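Local coordinates for protein phosphoribosylamine--glycine ligase (Thermotoga maritima, PDB 1VKZ) that catalyses the ATP-dependent ligation of glycine to 5-phosphoribosylamine, giving glycinamide ribonucleotide in the second step of de novo purine biosynthesis, at residues A[263-275]-A[284-296]. Sequence-based numbering, arbitrary orientation.
Sequences GYAYRGFLYLGLM and LEYNVRLGDPETE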
loop_
_atom_site.group_PDB
_atom_site.type_symbol
_atom_site.label_atom_id
_atom_site.label_comp_id
_atom_site.label_asym_id
_atom_site.label_seq_id
_atom_site.Cartn_x
_atom_site.Cartn_y
_atom_site.Cartn_z
ATOM N N GLY A 263 -7.295 -9.344 22.215
ATOM C CA GLY A 263 -8.376 -8.623 22.874
ATOM C C GLY A 263 -9.014 -7.553 22.020
ATOM O O GLY A 263 -9.886 -6.811 22.483
ATOM N N TYR A 264 -8.583 -7.481 20.773
ATOM C CA TYR A 264 -8.940 -6.412 19.854
ATOM C C TYR A 264 -9.689 -6.995 18.689
ATOM O O TYR A 264 -9.703 -8.213 18.534
ATOM C CB TYR A 264 -7.650 -5.730 19.402
ATOM C CG TYR A 264 -6.918 -5.192 20.606
ATOM C CD1 TYR A 264 -7.354 -4.041 21.220
ATOM C CD2 TYR A 264 -5.833 -5.860 21.154
ATOM C CE1 TYR A 264 -6.726 -3.542 22.338
ATOM C CE2 TYR A 264 -5.183 -5.359 22.278
ATOM C CZ TYR A 264 -5.643 -4.193 22.866
ATOM O OH TYR A 264 -5.055 -3.651 23.994
ATOM N N ALA A 265 -10.318 -6.138 17.886
ATOM C CA ALA A 265 -11.017 -6.567 16.676
ATOM C C ALA A 265 -10.525 -5.747 15.519
ATOM O O ALA A 265 -10.502 -4.543 15.583
ATOM C CB ALA A 265 -12.522 -6.400 16.814
ATOM N N TYR A 266 -10.131 -6.416 14.445
ATOM C CA TYR A 266 -9.590 -5.746 13.272
ATOM C C TYR A 266 -10.735 -5.319 12.403
ATOM O O TYR A 266 -11.568 -6.133 12.033
ATOM C CB TYR A 266 -8.695 -6.668 12.486
ATOM C CG TYR A 266 -7.854 -5.958 11.491
ATOM C CD1 TYR A 266 -8.395 -5.434 10.312
ATOM C CD2 TYR A 266 -6.494 -5.843 11.676
ATOM C CE1 TYR A 266 -7.580 -4.789 9.366
ATOM C CE2 TYR A 266 -5.697 -5.203 10.750
ATOM C CZ TYR A 266 -6.253 -4.681 9.613
ATOM O OH TYR A 266 -5.430 -4.056 8.742
ATOM N N ARG A 267 -10.757 -4.026 12.098
ATOM C CA ARG A 267 -11.742 -3.429 11.220
ATOM C C ARG A 267 -10.940 -2.679 10.202
ATOM O O ARG A 267 -10.055 -1.918 10.575
ATOM C CB ARG A 267 -12.596 -2.433 12.004
ATOM C CG ARG A 267 -13.088 -2.937 13.372
ATOM C CD ARG A 267 -14.398 -2.308 13.819
ATOM N NE ARG A 267 -15.441 -2.707 12.875
ATOM C CZ ARG A 267 -16.123 -1.906 12.073
ATOM N NH1 ARG A 267 -15.964 -0.588 12.071
ATOM N NH2 ARG A 267 -17.003 -2.441 11.264
ATOM N N GLY A 268 -11.243 -2.870 8.926
ATOM C CA GLY A 268 -10.584 -2.098 7.880
ATOM C C GLY A 268 -10.006 -2.928 6.769
ATOM O O GLY A 268 -10.609 -3.871 6.319
ATOM N N PHE A 269 -8.828 -2.553 6.313
ATOM C CA PHE A 269 -8.171 -3.241 5.227
ATOM C C PHE A 269 -6.914 -3.856 5.796
ATOM O O PHE A 269 -6.196 -3.212 6.577
ATOM C CB PHE A 269 -7.786 -2.255 4.106
ATOM C CG PHE A 269 -8.915 -1.442 3.615
ATOM C CD1 PHE A 269 -9.784 -1.953 2.705
ATOM C CD2 PHE A 269 -9.136 -0.179 4.095
ATOM C CE1 PHE A 269 -10.806 -1.229 2.265
ATOM C CE2 PHE A 269 -10.171 0.533 3.673
ATOM C CZ PHE A 269 -11.013 0.014 2.748
ATOM N N LEU A 270 -6.607 -5.069 5.366
ATOM C CA LEU A 270 -5.387 -5.747 5.815
ATOM C C LEU A 270 -4.622 -6.211 4.608
ATOM O O LEU A 270 -5.133 -6.949 3.779
ATOM C CB LEU A 270 -5.719 -6.935 6.716
ATOM C CG LEU A 270 -4.503 -7.800 7.098
ATOM C CD1 LEU A 270 -3.375 -6.961 7.762
ATOM C CD2 LEU A 270 -4.937 -8.919 7.987
ATOM N N TYR A 271 -3.359 -5.821 4.552
ATOM C CA TYR A 271 -2.465 -6.159 3.443
ATOM C C TYR A 271 -1.388 -7.107 3.980
ATOM O O TYR A 271 -0.811 -6.857 5.060
ATOM C CB TYR A 271 -1.876 -4.873 2.857
ATOM C CG TYR A 271 -0.712 -5.017 1.936
ATOM C CD1 TYR A 271 0.530 -5.411 2.406
ATOM C CD2 TYR A 271 -0.821 -4.676 0.599
ATOM C CE1 TYR A 271 1.612 -5.506 1.556
ATOM C CE2 TYR A 271 0.249 -4.785 -0.271
ATOM C CZ TYR A 271 1.457 -5.191 0.215
ATOM O OH TYR A 271 2.525 -5.315 -0.643
ATOM N N LEU A 272 -1.165 -8.209 3.249
ATOM C CA LEU A 272 -0.086 -9.130 3.495
ATOM C C LEU A 272 0.894 -9.031 2.361
ATOM O O LEU A 272 0.539 -9.245 1.220
ATOM C CB LEU A 272 -0.621 -10.560 3.544
ATOM C CG LEU A 272 -1.757 -10.916 4.484
ATOM C CD1 LEU A 272 -1.943 -12.414 4.553
ATOM C CD2 LEU A 272 -1.525 -10.357 5.833
ATOM N N GLY A 273 2.135 -8.695 2.645
ATOM C CA GLY A 273 3.194 -8.829 1.649
ATOM C C GLY A 273 3.747 -10.208 1.842
ATOM O O GLY A 273 4.200 -10.533 2.950
ATOM N N LEU A 274 3.681 -11.031 0.798
ATOM C CA LEU A 274 4.005 -12.450 0.917
ATOM C C LEU A 274 5.183 -12.815 0.042
ATOM O O LEU A 274 5.625 -12.049 -0.788
ATOM C CB LEU A 274 2.818 -13.308 0.543
ATOM C CG LEU A 274 1.559 -13.030 1.372
ATOM C CD1 LEU A 274 0.281 -13.484 0.631
ATOM C CD2 LEU A 274 1.659 -13.692 2.733
HETATM N N MSE A 275 5.696 -14.006 0.292
HETATM C CA MSE A 275 6.752 -14.623 -0.464
HETATM C C MSE A 275 6.323 -16.083 -0.624
HETATM O O MSE A 275 6.171 -16.803 0.365
HETATM C CB MSE A 275 8.065 -14.546 0.320
HETATM C CG MSE A 275 9.253 -15.101 -0.425
HETATM SE SE MSE A 275 9.508 -14.139 -2.101
HETATM C CE MSE A 275 10.646 -12.611 -1.391
ATOM N N LEU A 284 5.929 -11.520 4.789
ATOM C CA LEU A 284 7.068 -10.618 4.857
ATOM C C LEU A 284 6.786 -9.418 5.702
ATOM O O LEU A 284 7.710 -8.857 6.279
ATOM C CB LEU A 284 7.443 -10.129 3.462
ATOM C CG LEU A 284 7.899 -11.239 2.526
ATOM C CD1 LEU A 284 8.336 -10.630 1.215
ATOM C CD2 LEU A 284 9.003 -12.022 3.176
ATOM N N GLU A 285 5.516 -9.013 5.737
ATOM C CA GLU A 285 5.086 -7.866 6.504
ATOM C C GLU A 285 3.596 -7.700 6.393
ATOM O O GLU A 285 2.958 -8.193 5.481
ATOM C CB GLU A 285 5.780 -6.573 6.060
ATOM C CG GLU A 285 5.305 -6.059 4.732
ATOM C CD GLU A 285 6.113 -4.889 4.210
ATOM O OE1 GLU A 285 7.245 -4.608 4.707
ATOM O OE2 GLU A 285 5.587 -4.254 3.273
ATOM N N TYR A 286 3.060 -6.994 7.367
ATOM C CA TYR A 286 1.661 -6.593 7.442
ATOM C C TYR A 286 1.598 -5.090 7.141
ATOM O O TYR A 286 2.418 -4.317 7.619
ATOM C CB TYR A 286 1.162 -6.811 8.865
ATOM C CG TYR A 286 0.901 -8.234 9.299
ATOM C CD1 TYR A 286 0.054 -9.060 8.579
ATOM C CD2 TYR A 286 1.463 -8.733 10.462
ATOM C CE1 TYR A 286 -0.175 -10.363 8.991
ATOM C CE2 TYR A 286 1.222 -10.009 10.883
ATOM C CZ TYR A 286 0.412 -10.814 10.144
ATOM O OH TYR A 286 0.149 -12.071 10.583
ATOM N N ASN A 287 0.639 -4.692 6.319
ATOM C CA ASN A 287 0.232 -3.300 6.247
ATOM C C ASN A 287 -1.246 -3.240 6.575
ATOM O O ASN A 287 -1.982 -4.181 6.344
ATOM C CB ASN A 287 0.552 -2.708 4.869
ATOM C CG ASN A 287 2.061 -2.636 4.594
ATOM O OD1 ASN A 287 2.904 -3.009 5.452
ATOM N ND2 ASN A 287 2.419 -2.139 3.404
ATOM N N VAL A 288 -1.659 -2.151 7.187
ATOM C CA VAL A 288 -3.047 -2.024 7.683
ATOM C C VAL A 288 -3.831 -1.068 6.831
ATOM O O VAL A 288 -4.676 -0.349 7.321
ATOM C CB VAL A 288 -3.103 -1.573 9.154
ATOM C CG1 VAL A 288 -2.529 -2.690 10.054
ATOM C CG2 VAL A 288 -2.380 -0.265 9.345
ATOM N N ARG A 289 -3.529 -1.060 5.551
ATOM C CA ARG A 289 -4.294 -0.338 4.589
ATOM C C ARG A 289 -3.928 -0.912 3.220
ATOM O O ARG A 289 -3.033 -1.739 3.113
ATOM C CB ARG A 289 -3.991 1.148 4.685
ATOM C CG ARG A 289 -2.524 1.487 4.890
ATOM C CD ARG A 289 -1.618 1.079 3.746
ATOM N NE ARG A 289 -0.208 1.379 4.002
ATOM C CZ ARG A 289 0.779 1.187 3.122
ATOM N NH1 ARG A 289 0.529 0.702 1.907
ATOM N NH2 ARG A 289 2.026 1.491 3.460
ATOM N N LEU A 290 -4.594 -0.465 2.172
ATOM C CA LEU A 290 -4.385 -1.051 0.859
ATOM C C LEU A 290 -3.208 -0.372 0.259
ATOM O O LEU A 290 -2.915 0.754 0.649
ATOM C CB LEU A 290 -5.593 -0.782 -0.013
ATOM C CG LEU A 290 -6.890 -1.351 0.528
ATOM C CD1 LEU A 290 -8.018 -0.790 -0.301
ATOM C CD2 LEU A 290 -6.816 -2.877 0.496
ATOM N N GLY A 291 -2.566 -1.037 -0.704
ATOM C CA GLY A 291 -1.428 -0.469 -1.444
ATOM C C GLY A 291 -1.743 0.615 -2.495
ATOM O O GLY A 291 -2.905 0.836 -2.863
ATOM N N ASP A 292 -0.687 1.308 -2.929
ATOM C CA ASP A 292 -0.723 2.365 -3.951
ATOM C C ASP A 292 0.493 2.074 -4.813
ATOM O O ASP A 292 1.598 2.242 -4.347
ATOM C CB ASP A 292 -0.563 3.736 -3.302
ATOM C CG ASP A 292 -1.108 4.904 -4.154
ATOM O OD1 ASP A 292 -1.163 4.869 -5.388
ATOM O OD2 ASP A 292 -1.511 5.951 -3.631
ATOM N N PRO A 293 0.331 1.648 -6.065
ATOM C CA PRO A 293 -0.888 1.779 -6.830
ATOM C C PRO A 293 -1.775 0.545 -6.964
ATOM O O PRO A 293 -2.500 0.450 -7.947
ATOM C CB PRO A 293 -0.340 2.147 -8.182
ATOM C CG PRO A 293 0.997 1.466 -8.256
ATOM C CD PRO A 293 1.391 1.039 -6.879
ATOM N N GLU A 294 -1.770 -0.381 -6.008
ATOM C CA GLU A 294 -2.665 -1.546 -6.147
ATOM C C GLU A 294 -4.145 -1.181 -6.054
ATOM O O GLU A 294 -4.972 -1.768 -6.708
ATOM C CB GLU A 294 -2.374 -2.616 -5.098
ATOM C CG GLU A 294 -1.061 -3.359 -5.289
ATOM C CD GLU A 294 0.015 -2.876 -4.356
ATOM O OE1 GLU A 294 0.116 -1.649 -4.173
ATOM O OE2 GLU A 294 0.754 -3.723 -3.823
ATOM N N THR A 295 -4.471 -0.238 -5.190
ATOM C CA THR A 295 -5.860 0.193 -4.999
ATOM C C THR A 295 -6.494 0.696 -6.280
ATOM O O THR A 295 -7.632 0.337 -6.604
ATOM C CB THR A 295 -5.940 1.306 -3.907
ATOM O OG1 THR A 295 -5.562 0.798 -2.611
ATOM C CG2 THR A 295 -7.380 1.829 -3.732
ATOM N N GLU A 296 -5.765 1.541 -7.000
ATOM C CA GLU A 296 -6.190 2.058 -8.322
ATOM C C GLU A 296 -6.663 0.901 -9.187
ATOM O O GLU A 296 -7.719 0.961 -9.780
ATOM C CB GLU A 296 -5.025 2.789 -9.023
ATOM C CG GLU A 296 -4.667 4.146 -8.437
ATOM C CD GLU A 296 -3.703 4.135 -7.255
ATOM O OE1 GLU A 296 -3.700 3.212 -6.393
ATOM O OE2 GLU A 296 -2.952 5.121 -7.159
HETATM O O HOH W 1 -7.580 -0.607 7.436
#
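Strands 269-277 and 280-287 form a beta hairpin at the edge of an antiparallel sheet of the ATP-grasp domain, and Y271 pairs with N287 where the second strand ends. Two near-straight backbone bonds close this hydrogen-bonded pair, Y271 N to N287 O at 2.8 Å and N287 N to Y271 O at 2.9 Å. Further along, G273 N donates to E285 O, while G273 O takes a short bond from L284 N (2.7 Å) and a weak one from E285 N. G273 therefore stands opposite two residues, L284 and E285, which makes a classic beta bulge. On one side of the sheet the Y271 ring lies alongside the N287 side chain, CD1 3.7 Å from N287 CB, the ring and amide planes only 17° apart. With CG anti to the backbone N (chi1 166°), this ring also presents its edge to E294, whose carboxylate stands almost perpendicular to it. E285 reaches out on the same side, to a salt bridge with K107. On the other side L272 CD2 presses on the Y286 ring edge, 3.4 Å from CD1, and the Y286 hydroxyl is hydrogen-bonded to the hydroxyl of T255. Beyond the Y271-N287 pair, a water accepts from F269 N and donates to V288 O, and L290 CD1 sits over one face of the F269 ring, offset toward its rim, in a CH-pi contact, 4.0 Å from its centroid. E285 and N287, predicted ligands of the magnesium or manganese ion, share the Y271 side of the sheet, and Y271 itself touches S198 of the predicted ATP site, an arrangement consistent with the metal-nucleotide site of an ATP-grasp ligase.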